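PDB 2C4N: protein NAGD from Escherichia coli, which removes phosphate from nucleotides, ribonucleoside 5'-monophosphates among them, as a magnesium-dependent phosphatase of the haloacid dehalogenase (HAD) superfamily. Local coordinates for residues V13-N18 with N54-A59; S71-A76 with I96-K101; E83-Y88 with A102-T107. One frame throughout, in Å; residues are numbered along the deposited sequence.

Overall arrangement
Interaction 1 belongs to the catalytic HAD core, whereas interactions 2 and 3 lie in the smaller alpha/beta unit built on the sheet that starts with strand 86-90, consistent with the cap domain of this family. The centres of interactions 1 and 2 are about 22 Å apart. Interactions 2 and 3 touch, sharing the helix 94-101 region: where the helix ends, Leu99 O probably bonds Phe104 N. Interaction 2 is the most buried, and it joins two helices without a hydrogen bond. Interactions 1 and 3 are partly buried; interaction 1 combines an arginine grip near the active site with sulfur-aromatic packing, interaction 3 is backbone hydrogen bonding at a sheet edge, supplemented by a lysine.

Interaction 1 (V13-N18 with N54-A59); sequences VLMHDN and NRFATA
In Arg55 a chi1 of 172° carries CG away from the backbone N, and the chain runs straight out to NE, a reach that lays its guanidinium beside the turn at Asp17. Met15 does the reverse: the bend at chi2 sets its sulfur over the ring of Phe56, and the bend at chi3 turns CE to Ala59. The guanidinium takes hold of the Asp17 carbonyl side-on, with two nitrogens on one oxygen: NH2 lies 2.7 Å from Asp17 O, at 155° at the hydrogen, and NE lies 3.1 Å from the same atom. Asp17 O sits close to the guanidinium plane, so this pair of hydrogen bonds fixes the rotation of the group. NH2 also makes a salt bridge to Asp11, which by similarity is the active-site residue that Arg55 orients for proton transfer. A methionine here, having no N-H groups, would probably leave Asp17 O without both donors and Asp11 without its salt-bridge partner. Met15 SD stands 4.3 Å from the Phe56 centroid and 9° off the ring normal, a Met-aromatic contact over the face, while Leu14 CD1 meets the ring edge at CE2, 4.1 Å away. Met15 CE reaches Ala59 CB at 3.7 Å; the flexible, polarisable thioether suits this bend, and the small alanine lets the turn come close. A water gives hydrogen bonds to Asn18 O (2.9 Å) and Arg55 O (2.7 Å), tying the two backbones together. Residues 13-18 follow the catalytic strand 5-9 and include the first strand of the hairpin 15-16/19-20, consistent with the flap of HAD enzymes; helix 49-58 packs against it, with Leu14 and Phe56 both resting on Leu40 of strand 38-42 and Phe56 meeting Phe68 edge-to-face.

Interaction 2 (S71-A76 with I96-K101); sequences SAMATA and IHELYK
One face of the Glu98 carboxylate is covered by Met73, whose CG stands over it, 4.0 Å from Glu98 OE1; OE1 also approaches Met73 CA at 3.9 Å. A second flat group, the His97 imidazole, has Lys101 CG above one face, a contact within its own helix. These residues belong to a helix-helix packing in an alpha/beta unit, consistent with the HAD cap. Helix 71-80 leads out of the core strand 68-70, and helix 94-101 is the connecting helix of the beta-alpha-beta unit formed with strands 86-90 and 105-116. The segment axes come within 9.0 Å and run nearly parallel, 23° apart. No hydrogen bond joins them, so the fit depends on shape. Ala76 directs its methyl at the neighbouring helix, and its CB meets Glu98 CB at 3.8 Å; a small residue suits this point of approach. Glu98 bends at chi2 (-67°), which brings its carboxylate against Met73 while its aliphatic CB packs on alanine. The methionine, extended beyond CG, meets the acid through CA and CG, with no hydrogen bond between them. Leu99 slants in from beside the interface, and its branched end also packs on Val89 and Ile115 of the sheet, a natural place for a leucine. Its CD2 comes 4.4 Å from Ala76 CA.

Interaction 3 (E83-Y88 with A102-T107); sequences EGKKAY and AGFTIT
Lys85 O accepts from Thr105 N at 2.8 Å, the first rung of a parallel ladder that continues with Ala87 N to Thr105 O (3.0 Å) and Thr107 N to Ala87 O (2.9 Å). Thr105 and Ala87 use both N-H and C=O, whereas Lys86 and Ile106 make no backbone bond across this pair, and strands 86-90 and 105-116 are thereby joined as the outer members of a beta-alpha-beta unit. On its other flank, Lys86 and Tyr88 bond to the later part of strand 105-116, around Asp112 to Ile115. The carbonyl of Ala102, just past helix 94-101, is met by Lys85 NZ at 2.6 Å, nearly head-on. The lysine's bend at chi2 lays its CD over one face of Phe104, 3.8 Å from the ring centroid, a CH-pi contact using the aliphatic part of the chain, and chi4 turns NZ to Ala102 O. The same ring touches Ala87 CB through CD2 (3.8 Å), where the small methyl packs against it. Gly103, at positive phi, is the C' residue of a Schellman motif, with Gly103 N bound to Tyr100 O and Phe104 N to Leu99 O; a CB here would be jammed against the Ala102 carbonyl. Thr107 OG1 pairs with Val109 N. Gly84 O, buried here, has no partner in the model. A lysine ammonium at the C-terminal end of a helix would be expected to offset the partial negative charge of its last carbonyls.

Interaction 1 (V13-N18 with N54-A59)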
ATOM      1  N   VAL A  13     -13.725 -11.092  24.809  1.00 15.67           N
ATOM      2  CA  VAL A  13     -13.402 -10.748  26.189  1.00 15.68           C
ATOM      3  C   VAL A  13     -14.560 -11.108  27.126  1.00 15.78           C
ATOM      4  O   VAL A  13     -14.384 -11.845  28.096  1.00 15.46           O
ATOM      5  CB  VAL A  13     -13.117  -9.232  26.326  1.00 15.84           C
ATOM      6  CG1 VAL A  13     -12.828  -8.883  27.782  1.00 16.17           C
ATOM      7  CG2 VAL A  13     -11.937  -8.836  25.430  1.00 16.56           C
ATOM      8  N   LEU A  14     -15.744 -10.588  26.820  1.00 15.45           N
ATOM      9  CA  LEU A  14     -16.925 -10.836  27.639  1.00 16.76           C
ATOM     10  C   LEU A  14     -17.869 -11.799  26.937  1.00 17.40           C
ATOM     11  O   LEU A  14     -18.580 -12.578  27.582  1.00 16.89           O
ATOM     12  CB  LEU A  14     -17.653  -9.513  27.916  1.00 14.47           C
ATOM     13  CG  LEU A  14     -16.858  -8.473  28.719  1.00 15.87           C
ATOM     14  CD1 LEU A  14     -17.649  -7.176  28.846  1.00 14.26           C
ATOM     15  CD2 LEU A  14     -16.545  -9.036  30.093  1.00 16.12           C
ATOM     16  N   MET A  15     -17.879 -11.723  25.623  1.00 17.08           N
ATOM     17  CA  MET A  15     -18.709 -12.581  24.790  1.00 18.90           C
ATOM     18  C   MET A  15     -17.952 -13.315  23.684  1.00 21.11           C
ATOM     19  O   MET A  15     -17.118 -12.773  23.049  1.00 19.69           O
ATOM     20  CB  MET A  15     -19.839 -11.792  24.160  1.00 19.72           C
ATOM     21  CG  MET A  15     -20.691 -11.085  25.122  1.00 23.70           C
ATOM     22  SD  MET A  15     -21.749 -12.085  26.113  1.00 24.67           S
ATOM     23  CE  MET A  15     -22.819 -12.369  24.967  1.00 24.78           C
ATOM     24  N   HIS A  16     -18.330 -14.560  23.457  1.00 19.87           N
ATOM     25  CA  HIS A  16     -18.103 -15.209  22.209  1.00 24.06           C
ATOM     26  C   HIS A  16     -19.376 -15.388  21.455  1.00 27.48           C
ATOM     27  O   HIS A  16     -20.165 -16.220  21.729  1.00 24.36           O
ATOM     28  CB  HIS A  16     -17.385 -16.527  22.338  1.00 28.62           C
ATOM     29  CG  HIS A  16     -15.993 -16.416  22.847  1.00 30.52           C
ATOM     30  ND1 HIS A  16     -15.570 -17.064  23.970  1.00 32.55           N
ATOM     31  CD2 HIS A  16     -14.930 -15.752  22.376  1.00 31.60           C
ATOM     32  CE1 HIS A  16     -14.304 -16.799  24.174  1.00 30.75           C
ATOM     33  NE2 HIS A  16     -13.895 -15.998  23.224  1.00 31.36           N
ATOM     34  N   ASP A  17     -19.516 -14.496  20.514  1.00 28.63           N
ATOM     35  CA  ASP A  17     -20.726 -14.309  19.861  1.00 31.39           C
ATOM     36  C   ASP A  17     -21.859 -14.083  20.827  1.00 30.63           C
ATOM     37  O   ASP A  17     -21.920 -13.131  21.510  1.00 30.43           O
ATOM     38  CB  ASP A  17     -21.021 -15.558  19.069  1.00 69.54           C
ATOM     39  CG  ASP A  17     -21.318 -15.279  17.707  1.00 75.14           C
ATOM     40  OD1 ASP A  17     -22.509 -15.086  17.376  1.00 76.60           O
ATOM     41  OD2 ASP A  17     -20.336 -15.250  16.939  1.00 77.42           O
ATOM     42  N   ASN A  18     -22.740 -15.034  20.873  1.00 30.53           N
ATOM     43  CA  ASN A  18     -23.856 -14.936  21.754  1.00 30.06           C
ATOM     44  C   ASN A  18     -23.769 -15.694  23.071  1.00 28.73           C
ATOM     45  O   ASN A  18     -24.698 -15.736  23.826  1.00 28.28           O
ATOM     46  CB  ASN A  18     -25.157 -15.073  20.998  1.00 38.71           C
ATOM     47  CG  ASN A  18     -25.362 -13.968  19.948  1.00 41.11           C
ATOM     48  OD1 ASN A  18     -24.924 -12.846  20.096  1.00 42.81           O
ATOM     49  ND2 ASN A  18     -26.048 -14.307  18.905  1.00 37.52           N
ATOM     50  N   ASN A  54     -29.778  -6.762  25.886  1.00 16.93           N
ATOM     51  CA  ASN A  54     -30.544  -7.951  25.663  1.00 17.95           C
ATOM     52  C   ASN A  54     -29.700  -9.174  25.288  1.00 19.40           C
ATOM     53  O   ASN A  54     -29.920 -10.243  25.753  1.00 16.89           O
ATOM     54  CB  ASN A  54     -31.631  -7.728  24.652  1.00 19.09           C
ATOM     55  CG  ASN A  54     -32.682  -6.783  25.136  1.00 21.54           C
ATOM     56  OD1 ASN A  54     -32.711  -6.474  26.281  1.00 22.52           O
ATOM     57  ND2 ASN A  54     -33.529  -6.344  24.252  1.00 19.26           N
ATOM     58  N   ARG A  55     -28.720  -8.937  24.434  1.00 19.98           N
ATOM     59  CA  ARG A  55     -27.793  -9.990  24.023  1.00 20.32           C
ATOM     60  C   ARG A  55     -27.054 -10.527  25.248  1.00 18.83           C
ATOM     61  O   ARG A  55     -26.902 -11.738  25.415  1.00 19.09           O
ATOM     62  CB  ARG A  55     -26.796  -9.429  23.006  1.00 22.78           C
ATOM     63  CG  ARG A  55     -25.655 -10.365  22.638  1.00 24.75           C
ATOM     64  CD  ARG A  55     -24.663  -9.646  21.733  1.00 25.37           C
ATOM     65  NE  ARG A  55     -23.410 -10.380  21.563  1.00 24.62           N
ATOM     66  CZ  ARG A  55     -22.295  -9.832  21.090  1.00 24.97           C
ATOM     67  NH1 ARG A  55     -22.286  -8.551  20.743  1.00 24.73           N
ATOM     68  NH2 ARG A  55     -21.189 -10.554  20.976  1.00 22.84           N
ATOM     69  N   PHE A  56     -26.596  -9.620  26.109  1.00 18.44           N
ATOM     70  CA  PHE A  56     -25.881 -10.001  27.326  1.00 18.30           C
ATOM     71  C   PHE A  56     -26.798 -10.752  28.291  1.00 20.73           C
ATOM     72  O   PHE A  56     -26.413 -11.771  28.866  1.00 20.17           O
ATOM     73  CB  PHE A  56     -25.324  -8.760  28.029  1.00 15.62           C
ATOM     74  CG  PHE A  56     -23.915  -8.399  27.618  1.00 17.47           C
ATOM     75  CD1 PHE A  56     -23.595  -8.173  26.283  1.00 17.18           C
ATOM     76  CD2 PHE A  56     -22.912  -8.285  28.574  1.00 17.09           C
ATOM     77  CE1 PHE A  56     -22.286  -7.835  25.903  1.00 19.52           C
ATOM     78  CE2 PHE A  56     -21.605  -7.948  28.210  1.00 19.83           C
ATOM     79  CZ  PHE A  56     -21.293  -7.723  26.867  1.00 18.40           C
ATOM     80  N   ALA A  57     -28.009 -10.238  28.466  1.00 19.83           N
ATOM     81  CA  ALA A  57     -28.977 -10.857  29.365  1.00 21.39           C
ATOM     82  C   ALA A  57     -29.357 -12.253  28.873  1.00 21.12           C
ATOM     83  O   ALA A  57     -29.521 -13.176  29.669  1.00 21.68           O
ATOM     84  CB  ALA A  57     -30.215  -9.977  29.483  1.00 21.42           C
ATOM     85  N   THR A  58     -29.500 -12.405  27.563  1.00 21.75           N
ATOM     86  CA  THR A  58     -29.842 -13.699  26.981  1.00 22.28           C
ATOM     87  C   THR A  58     -28.727 -14.691  27.308  1.00 23.66           C
ATOM     88  O   THR A  58     -28.969 -15.887  27.489  1.00 22.94           O
ATOM     89  CB  THR A  58     -29.992 -13.598  25.446  1.00 24.11           C
ATOM     90  OG1 THR A  58     -31.072 -12.712  25.124  1.00 21.91           O
ATOM     91  CG2 THR A  58     -30.264 -14.969  24.840  1.00 23.20           C
ATOM     92  N   ALA A  59     -27.503 -14.176  27.394  1.00 25.31           N
ATOM     93  CA  ALA A  59     -26.333 -14.999  27.689  1.00 26.07           C
ATOM     94  C   ALA A  59     -26.114 -15.165  29.188  1.00 26.72           C
ATOM     95  O   ALA A  59     -25.154 -15.803  29.616  1.00 26.80           O
ATOM     96  CB  ALA A  59     -25.090 -14.387  27.047  1.00 24.63           C
TER
HETATM   97  O   HOH W   1     -26.831 -13.716  23.596  1.00 22.44           O

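Interaction 2 (S71-A76 with I96-K101)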
ATOM      1  N   SER A  71     -19.149   2.036  18.130  1.00 18.30           N
ATOM      2  CA  SER A  71     -18.535   2.963  17.191  1.00 18.07           C
ATOM      3  C   SER A  71     -19.590   3.872  16.569  1.00 17.44           C
ATOM      4  O   SER A  71     -19.257   4.924  16.033  1.00 17.94           O
ATOM      5  CB  SER A  71     -17.788   2.205  16.088  1.00 15.86           C
ATOM      6  OG  SER A  71     -18.652   1.346  15.375  1.00 17.52           O
ATOM      7  N   ALA A  72     -20.859   3.467  16.633  1.00 16.00           N
ATOM      8  CA  ALA A  72     -21.940   4.280  16.073  1.00 17.73           C
ATOM      9  C   ALA A  72     -22.216   5.443  17.015  1.00 16.78           C
ATOM     10  O   ALA A  72     -22.394   6.581  16.590  1.00 16.91           O
ATOM     11  CB  ALA A  72     -23.208   3.436  15.872  1.00 17.77           C
ATOM     12  N   MET A  73     -22.251   5.143  18.307  1.00 16.10           N
ATOM     13  CA  MET A  73     -22.468   6.164  19.326  1.00 16.42           C
ATOM     14  C   MET A  73     -21.294   7.135  19.316  1.00 15.44           C
ATOM     15  O   MET A  73     -21.477   8.345  19.401  1.00 16.40           O
ATOM     16  CB  MET A  73     -22.587   5.504  20.702  1.00 17.00           C
ATOM     17  CG  MET A  73     -23.756   4.535  20.815  1.00 20.32           C
ATOM     18  SD  MET A  73     -23.752   3.693  22.396  1.00 20.30           S
ATOM     19  CE  MET A  73     -25.142   2.570  22.215  1.00 24.17           C
ATOM     20  N   ALA A  74     -20.089   6.586  19.213  1.00 15.08           N
ATOM     21  CA  ALA A  74     -18.872   7.389  19.186  1.00 13.96           C
ATOM     22  C   ALA A  74     -18.848   8.297  17.967  1.00 14.26           C
ATOM     23  O   ALA A  74     -18.417   9.446  18.049  1.00 13.23           O
ATOM     24  CB  ALA A  74     -17.640   6.481  19.197  1.00 15.74           C
ATOM     25  N   THR A  75     -19.322   7.784  16.836  1.00 13.75           N
ATOM     26  CA  THR A  75     -19.362   8.574  15.607  1.00 15.29           C
ATOM     27  C   THR A  75     -20.351   9.728  15.768  1.00 15.30           C
ATOM     28  O   THR A  75     -20.081  10.852  15.353  1.00 14.12           O
ATOM     29  CB  THR A  75     -19.775   7.709  14.400  1.00 17.38           C
ATOM     30  OG1 THR A  75     -18.765   6.720  14.156  1.00 17.95           O
ATOM     31  CG2 THR A  75     -19.958   8.574  13.159  1.00 16.15           C
ATOM     32  N   ALA A  76     -21.495   9.449  16.383  1.00 18.22           N
ATOM     33  CA  ALA A  76     -22.495  10.490  16.606  1.00 19.27           C
ATOM     34  C   ALA A  76     -21.911  11.548  17.539  1.00 19.71           C
ATOM     35  O   ALA A  76     -22.087  12.742  17.316  1.00 20.29           O
ATOM     36  CB  ALA A  76     -23.770   9.887  17.219  1.00 16.78           C
ATOM     37  N   ILE A  96     -28.038   5.301  12.108  1.00 18.39           N
ATOM     38  CA  ILE A  96     -28.997   6.261  11.573  1.00 19.64           C
ATOM     39  C   ILE A  96     -29.744   6.988  12.688  1.00 20.14           C
ATOM     40  O   ILE A  96     -29.841   8.217  12.682  1.00 20.06           O
ATOM     41  CB  ILE A  96     -30.032   5.568  10.650  1.00 25.04           C
ATOM     42  CG1 ILE A  96     -29.322   4.891   9.472  1.00 26.41           C
ATOM     43  CG2 ILE A  96     -31.046   6.594  10.142  1.00 26.62           C
ATOM     44  CD1 ILE A  96     -28.640   5.852   8.514  1.00 26.25           C
ATOM     45  N   HIS A  97     -30.272   6.231  13.642  1.00 17.33           N
ATOM     46  CA  HIS A  97     -31.011   6.822  14.746  1.00 20.00           C
ATOM     47  C   HIS A  97     -30.128   7.740  15.587  1.00 20.61           C
ATOM     48  O   HIS A  97     -30.563   8.811  16.013  1.00 20.24           O
ATOM     49  CB  HIS A  97     -31.611   5.730  15.629  1.00 29.09           C
ATOM     50  CG  HIS A  97     -32.617   6.243  16.607  1.00 30.75           C
ATOM     51  ND1 HIS A  97     -33.825   6.780  16.215  1.00 33.35           N
ATOM     52  CD2 HIS A  97     -32.582   6.342  17.957  1.00 31.23           C
ATOM     53  CE1 HIS A  97     -34.488   7.190  17.282  1.00 33.75           C
ATOM     54  NE2 HIS A  97     -33.755   6.936  18.350  1.00 32.85           N
ATOM     55  N   GLU A  98     -28.889   7.317  15.829  1.00 20.61           N
ATOM     56  CA  GLU A  98     -27.950   8.118  16.603  1.00 20.89           C
ATOM     57  C   GLU A  98     -27.684   9.455  15.924  1.00 20.18           C
ATOM     58  O   GLU A  98     -27.616  10.485  16.584  1.00 18.65           O
ATOM     59  CB  GLU A  98     -26.625   7.373  16.786  1.00 33.96           C
ATOM     60  CG  GLU A  98     -26.673   6.201  17.751  1.00 39.94           C
ATOM     61  CD  GLU A  98     -26.902   6.628  19.190  1.00 44.23           C
ATOM     62  OE1 GLU A  98     -26.153   7.497  19.691  1.00 46.59           O
ATOM     63  OE2 GLU A  98     -27.828   6.084  19.829  1.00 47.79           O
ATOM     64  N   LEU A  99     -27.529   9.434  14.602  1.00 16.72           N
ATOM     65  CA  LEU A  99     -27.278  10.659  13.851  1.00 17.32           C
ATOM     66  C   LEU A  99     -28.471  11.615  13.919  1.00 19.21           C
ATOM     67  O   LEU A  99     -28.297  12.825  14.062  1.00 17.89           O
ATOM     68  CB  LEU A  99     -26.943  10.324  12.390  1.00 19.05           C
ATOM     69  CG  LEU A  99     -25.623   9.551  12.228  1.00 19.27           C
ATOM     70  CD1 LEU A  99     -25.380   9.179  10.780  1.00 19.78           C
ATOM     71  CD2 LEU A  99     -24.493  10.412  12.742  1.00 19.46           C
ATOM     72  N   TYR A 100     -29.680  11.074  13.806  1.00 23.26           N
ATOM     73  CA  TYR A 100     -30.883  11.900  13.891  1.00 25.84           C
ATOM     74  C   TYR A 100     -30.962  12.561  15.263  1.00 27.54           C
ATOM     75  O   TYR A 100     -31.343  13.723  15.374  1.00 28.05           O
ATOM     76  CB  TYR A 100     -32.137  11.054  13.628  1.00 21.50           C
ATOM     77  CG  TYR A 100     -32.456  10.901  12.159  1.00 20.91           C
ATOM     78  CD1 TYR A 100     -32.616   9.648  11.579  1.00 21.32           C
ATOM     79  CD2 TYR A 100     -32.563  12.021  11.341  1.00 20.88           C
ATOM     80  CE1 TYR A 100     -32.863   9.519  10.214  1.00 21.16           C
ATOM     81  CE2 TYR A 100     -32.815  11.904   9.987  1.00 20.40           C
ATOM     82  CZ  TYR A 100     -32.957  10.654   9.430  1.00 20.18           C
ATOM     83  OH  TYR A 100     -33.167  10.550   8.080  1.00 24.60           O
ATOM     84  N   LYS A 101     -30.596  11.816  16.303  1.00 29.74           N
ATOM     85  CA  LYS A 101     -30.611  12.347  17.663  1.00 31.86           C
ATOM     86  C   LYS A 101     -29.514  13.395  17.852  1.00 31.78           C
ATOM     87  O   LYS A 101     -29.584  14.216  18.767  1.00 32.11           O
ATOM     88  CB  LYS A 101     -30.439  11.216  18.691  1.00 39.39           C
ATOM     89  CG  LYS A 101     -31.589  10.215  18.719  1.00 44.76           C
ATOM     90  CD  LYS A 101     -32.930  10.894  18.981  1.00 50.86           C
ATOM     91  CE  LYS A 101     -33.495  10.566  20.363  1.00 54.51           C
ATOM     92  NZ  LYS A 101     -32.637  11.035  21.485  1.00 58.56           N
TER

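Interaction 3 (E83-Y88 with A102-T107)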
ATOM      1  N   GLU A  83     -19.380  21.298  12.862  1.00 44.31           N
ATOM      2  CA  GLU A  83     -20.195  22.276  12.165  1.00 42.24           C
ATOM      3  C   GLU A  83     -20.717  21.526  10.949  1.00 39.33           C
ATOM      4  O   GLU A  83     -20.000  20.711  10.370  1.00 39.14           O
ATOM      5  CB  GLU A  83     -19.327  23.457  11.739  1.00 63.71           C
ATOM      6  CG  GLU A  83     -19.903  24.314  10.636  1.00 70.03           C
ATOM      7  CD  GLU A  83     -18.988  25.466  10.289  1.00 73.51           C
ATOM      8  OE1 GLU A  83     -18.745  26.312  11.176  1.00 75.10           O
ATOM      9  OE2 GLU A  83     -18.506  25.523   9.137  1.00 74.67           O
ATOM     10  N   GLY A  84     -21.957  21.798  10.560  1.00 40.40           N
ATOM     11  CA  GLY A  84     -22.528  21.103   9.425  1.00 35.51           C
ATOM     12  C   GLY A  84     -23.353  19.963   9.986  1.00 33.50           C
ATOM     13  O   GLY A  84     -22.886  19.226  10.854  1.00 33.76           O
ATOM     14  N   LYS A  85     -24.584  19.821   9.514  1.00 25.49           N
ATOM     15  CA  LYS A  85     -25.448  18.762  10.010  1.00 23.43           C
ATOM     16  C   LYS A  85     -26.165  18.020   8.896  1.00 19.63           C
ATOM     17  O   LYS A  85     -27.278  17.539   9.077  1.00 18.35           O
ATOM     18  CB  LYS A  85     -26.467  19.336  11.000  1.00 43.88           C
ATOM     19  CG  LYS A  85     -25.864  19.734  12.341  1.00 46.02           C
ATOM     20  CD  LYS A  85     -25.206  18.531  13.001  1.00 49.33           C
ATOM     21  CE  LYS A  85     -24.530  18.891  14.317  1.00 50.81           C
ATOM     22  NZ  LYS A  85     -25.303  18.445  15.512  1.00 50.71           N
ATOM     23  N   LYS A  86     -25.522  17.950   7.737  1.00 20.59           N
ATOM     24  CA  LYS A  86     -26.074  17.242   6.588  1.00 18.83           C
ATOM     25  C   LYS A  86     -25.106  16.134   6.217  1.00 17.51           C
ATOM     26  O   LYS A  86     -23.914  16.382   6.036  1.00 15.41           O
ATOM     27  CB  LYS A  86     -26.259  18.185   5.399  1.00 29.12           C
ATOM     28  CG  LYS A  86     -27.479  19.080   5.497  1.00 34.01           C
ATOM     29  CD  LYS A  86     -27.736  19.794   4.179  1.00 38.49           C
ATOM     30  CE  LYS A  86     -29.080  20.516   4.189  1.00 42.30           C
ATOM     31  NZ  LYS A  86     -29.142  21.579   5.230  1.00 44.98           N
ATOM     32  N   ALA A  87     -25.609  14.911   6.103  1.00 18.88           N
ATOM     33  CA  ALA A  87     -24.739  13.799   5.774  1.00 19.85           C
ATOM     34  C   ALA A  87     -25.370  12.752   4.877  1.00 18.57           C
ATOM     35  O   ALA A  87     -26.569  12.483   4.955  1.00 17.82           O
ATOM     36  CB  ALA A  87     -24.258  13.129   7.061  1.00 17.15           C
ATOM     37  N   TYR A  88     -24.552  12.179   4.003  1.00 16.27           N
ATOM     38  CA  TYR A  88     -25.011  11.097   3.156  1.00 16.72           C
ATOM     39  C   TYR A  88     -24.490   9.896   3.936  1.00 17.02           C
ATOM     40  O   TYR A  88     -23.284   9.779   4.179  1.00 16.43           O
ATOM     41  CB  TYR A  88     -24.376  11.148   1.765  1.00 17.11           C
ATOM     42  CG  TYR A  88     -24.712   9.923   0.953  1.00 17.34           C
ATOM     43  CD1 TYR A  88     -23.740   8.965   0.664  1.00 19.04           C
ATOM     44  CD2 TYR A  88     -26.019   9.682   0.533  1.00 18.87           C
ATOM     45  CE1 TYR A  88     -24.063   7.795  -0.016  1.00 18.66           C
ATOM     46  CE2 TYR A  88     -26.355   8.513  -0.146  1.00 20.40           C
ATOM     47  CZ  TYR A  88     -25.371   7.573  -0.417  1.00 19.82           C
ATOM     48  OH  TYR A  88     -25.704   6.406  -1.069  1.00 22.03           O
ATOM     49  N   ALA A 102     -28.503  13.363  16.984  1.00 26.67           N
ATOM     50  CA  ALA A 102     -27.404  14.323  17.044  1.00 25.86           C
ATOM     51  C   ALA A 102     -27.751  15.566  16.216  1.00 25.78           C
ATOM     52  O   ALA A 102     -26.908  16.439  16.010  1.00 27.00           O
ATOM     53  CB  ALA A 102     -26.119  13.695  16.521  1.00 25.95           C
ATOM     54  N   GLY A 103     -28.990  15.624  15.729  1.00 26.34           N
ATOM     55  CA  GLY A 103     -29.445  16.767  14.956  1.00 25.43           C
ATOM     56  C   GLY A 103     -29.141  16.760  13.470  1.00 25.67           C
ATOM     57  O   GLY A 103     -29.223  17.798  12.816  1.00 25.64           O
ATOM     58  N   PHE A 104     -28.804  15.598  12.923  1.00 20.10           N
ATOM     59  CA  PHE A 104     -28.491  15.510  11.504  1.00 19.64           C
ATOM     60  C   PHE A 104     -29.658  15.335  10.555  1.00 18.19           C
ATOM     61  O   PHE A 104     -30.712  14.811  10.912  1.00 18.86           O
ATOM     62  CB  PHE A 104     -27.519  14.358  11.235  1.00 21.86           C
ATOM     63  CG  PHE A 104     -26.080  14.738  11.364  1.00 23.85           C
ATOM     64  CD1 PHE A 104     -25.483  14.865  12.614  1.00 23.07           C
ATOM     65  CD2 PHE A 104     -25.324  15.007  10.224  1.00 25.02           C
ATOM     66  CE1 PHE A 104     -24.145  15.250  12.728  1.00 23.42           C
ATOM     67  CE2 PHE A 104     -23.985  15.393  10.326  1.00 25.32           C
ATOM     68  CZ  PHE A 104     -23.396  15.520  11.579  1.00 23.19           C
ATOM     69  N   THR A 105     -29.430  15.785   9.329  1.00 20.15           N
ATOM     70  CA  THR A 105     -30.375  15.628   8.240  1.00 20.15           C
ATOM     71  C   THR A 105     -29.612  14.653   7.349  1.00 20.45           C
ATOM     72  O   THR A 105     -28.435  14.870   7.056  1.00 20.88           O
ATOM     73  CB  THR A 105     -30.607  16.952   7.475  1.00 19.30           C
ATOM     74  OG1 THR A 105     -31.442  17.822   8.251  1.00 19.48           O
ATOM     75  CG2 THR A 105     -31.272  16.681   6.123  1.00 19.63           C
ATOM     76  N   ILE A 106     -30.258  13.565   6.957  1.00 22.00           N
ATOM     77  CA  ILE A 106     -29.598  12.585   6.111  1.00 23.81           C
ATOM     78  C   ILE A 106     -30.094  12.845   4.700  1.00 24.32           C
ATOM     79  O   ILE A 106     -31.289  12.755   4.429  1.00 25.72           O
ATOM     80  CB  ILE A 106     -29.921  11.154   6.593  1.00 22.75           C
ATOM     81  CG1 ILE A 106     -29.367  10.979   8.013  1.00 23.21           C
ATOM     82  CG2 ILE A 106     -29.321  10.118   5.650  1.00 22.71           C
ATOM     83  CD1 ILE A 106     -29.503   9.583   8.583  1.00 29.28           C
ATOM     84  N   THR A 107     -29.169  13.179   3.805  1.00 23.95           N
ATOM     85  CA  THR A 107     -29.533  13.536   2.441  1.00 24.50           C
ATOM     86  C   THR A 107     -28.449  13.245   1.416  1.00 25.57           C
ATOM     87  O   THR A 107     -27.269  13.131   1.757  1.00 24.48           O
ATOM     88  CB  THR A 107     -29.835  15.048   2.365  1.00 30.25           C
ATOM     89  OG1 THR A 107     -30.073  15.440   1.008  1.00 30.88           O
ATOM     90  CG2 THR A 107     -28.647  15.844   2.905  1.00 29.36           C
TER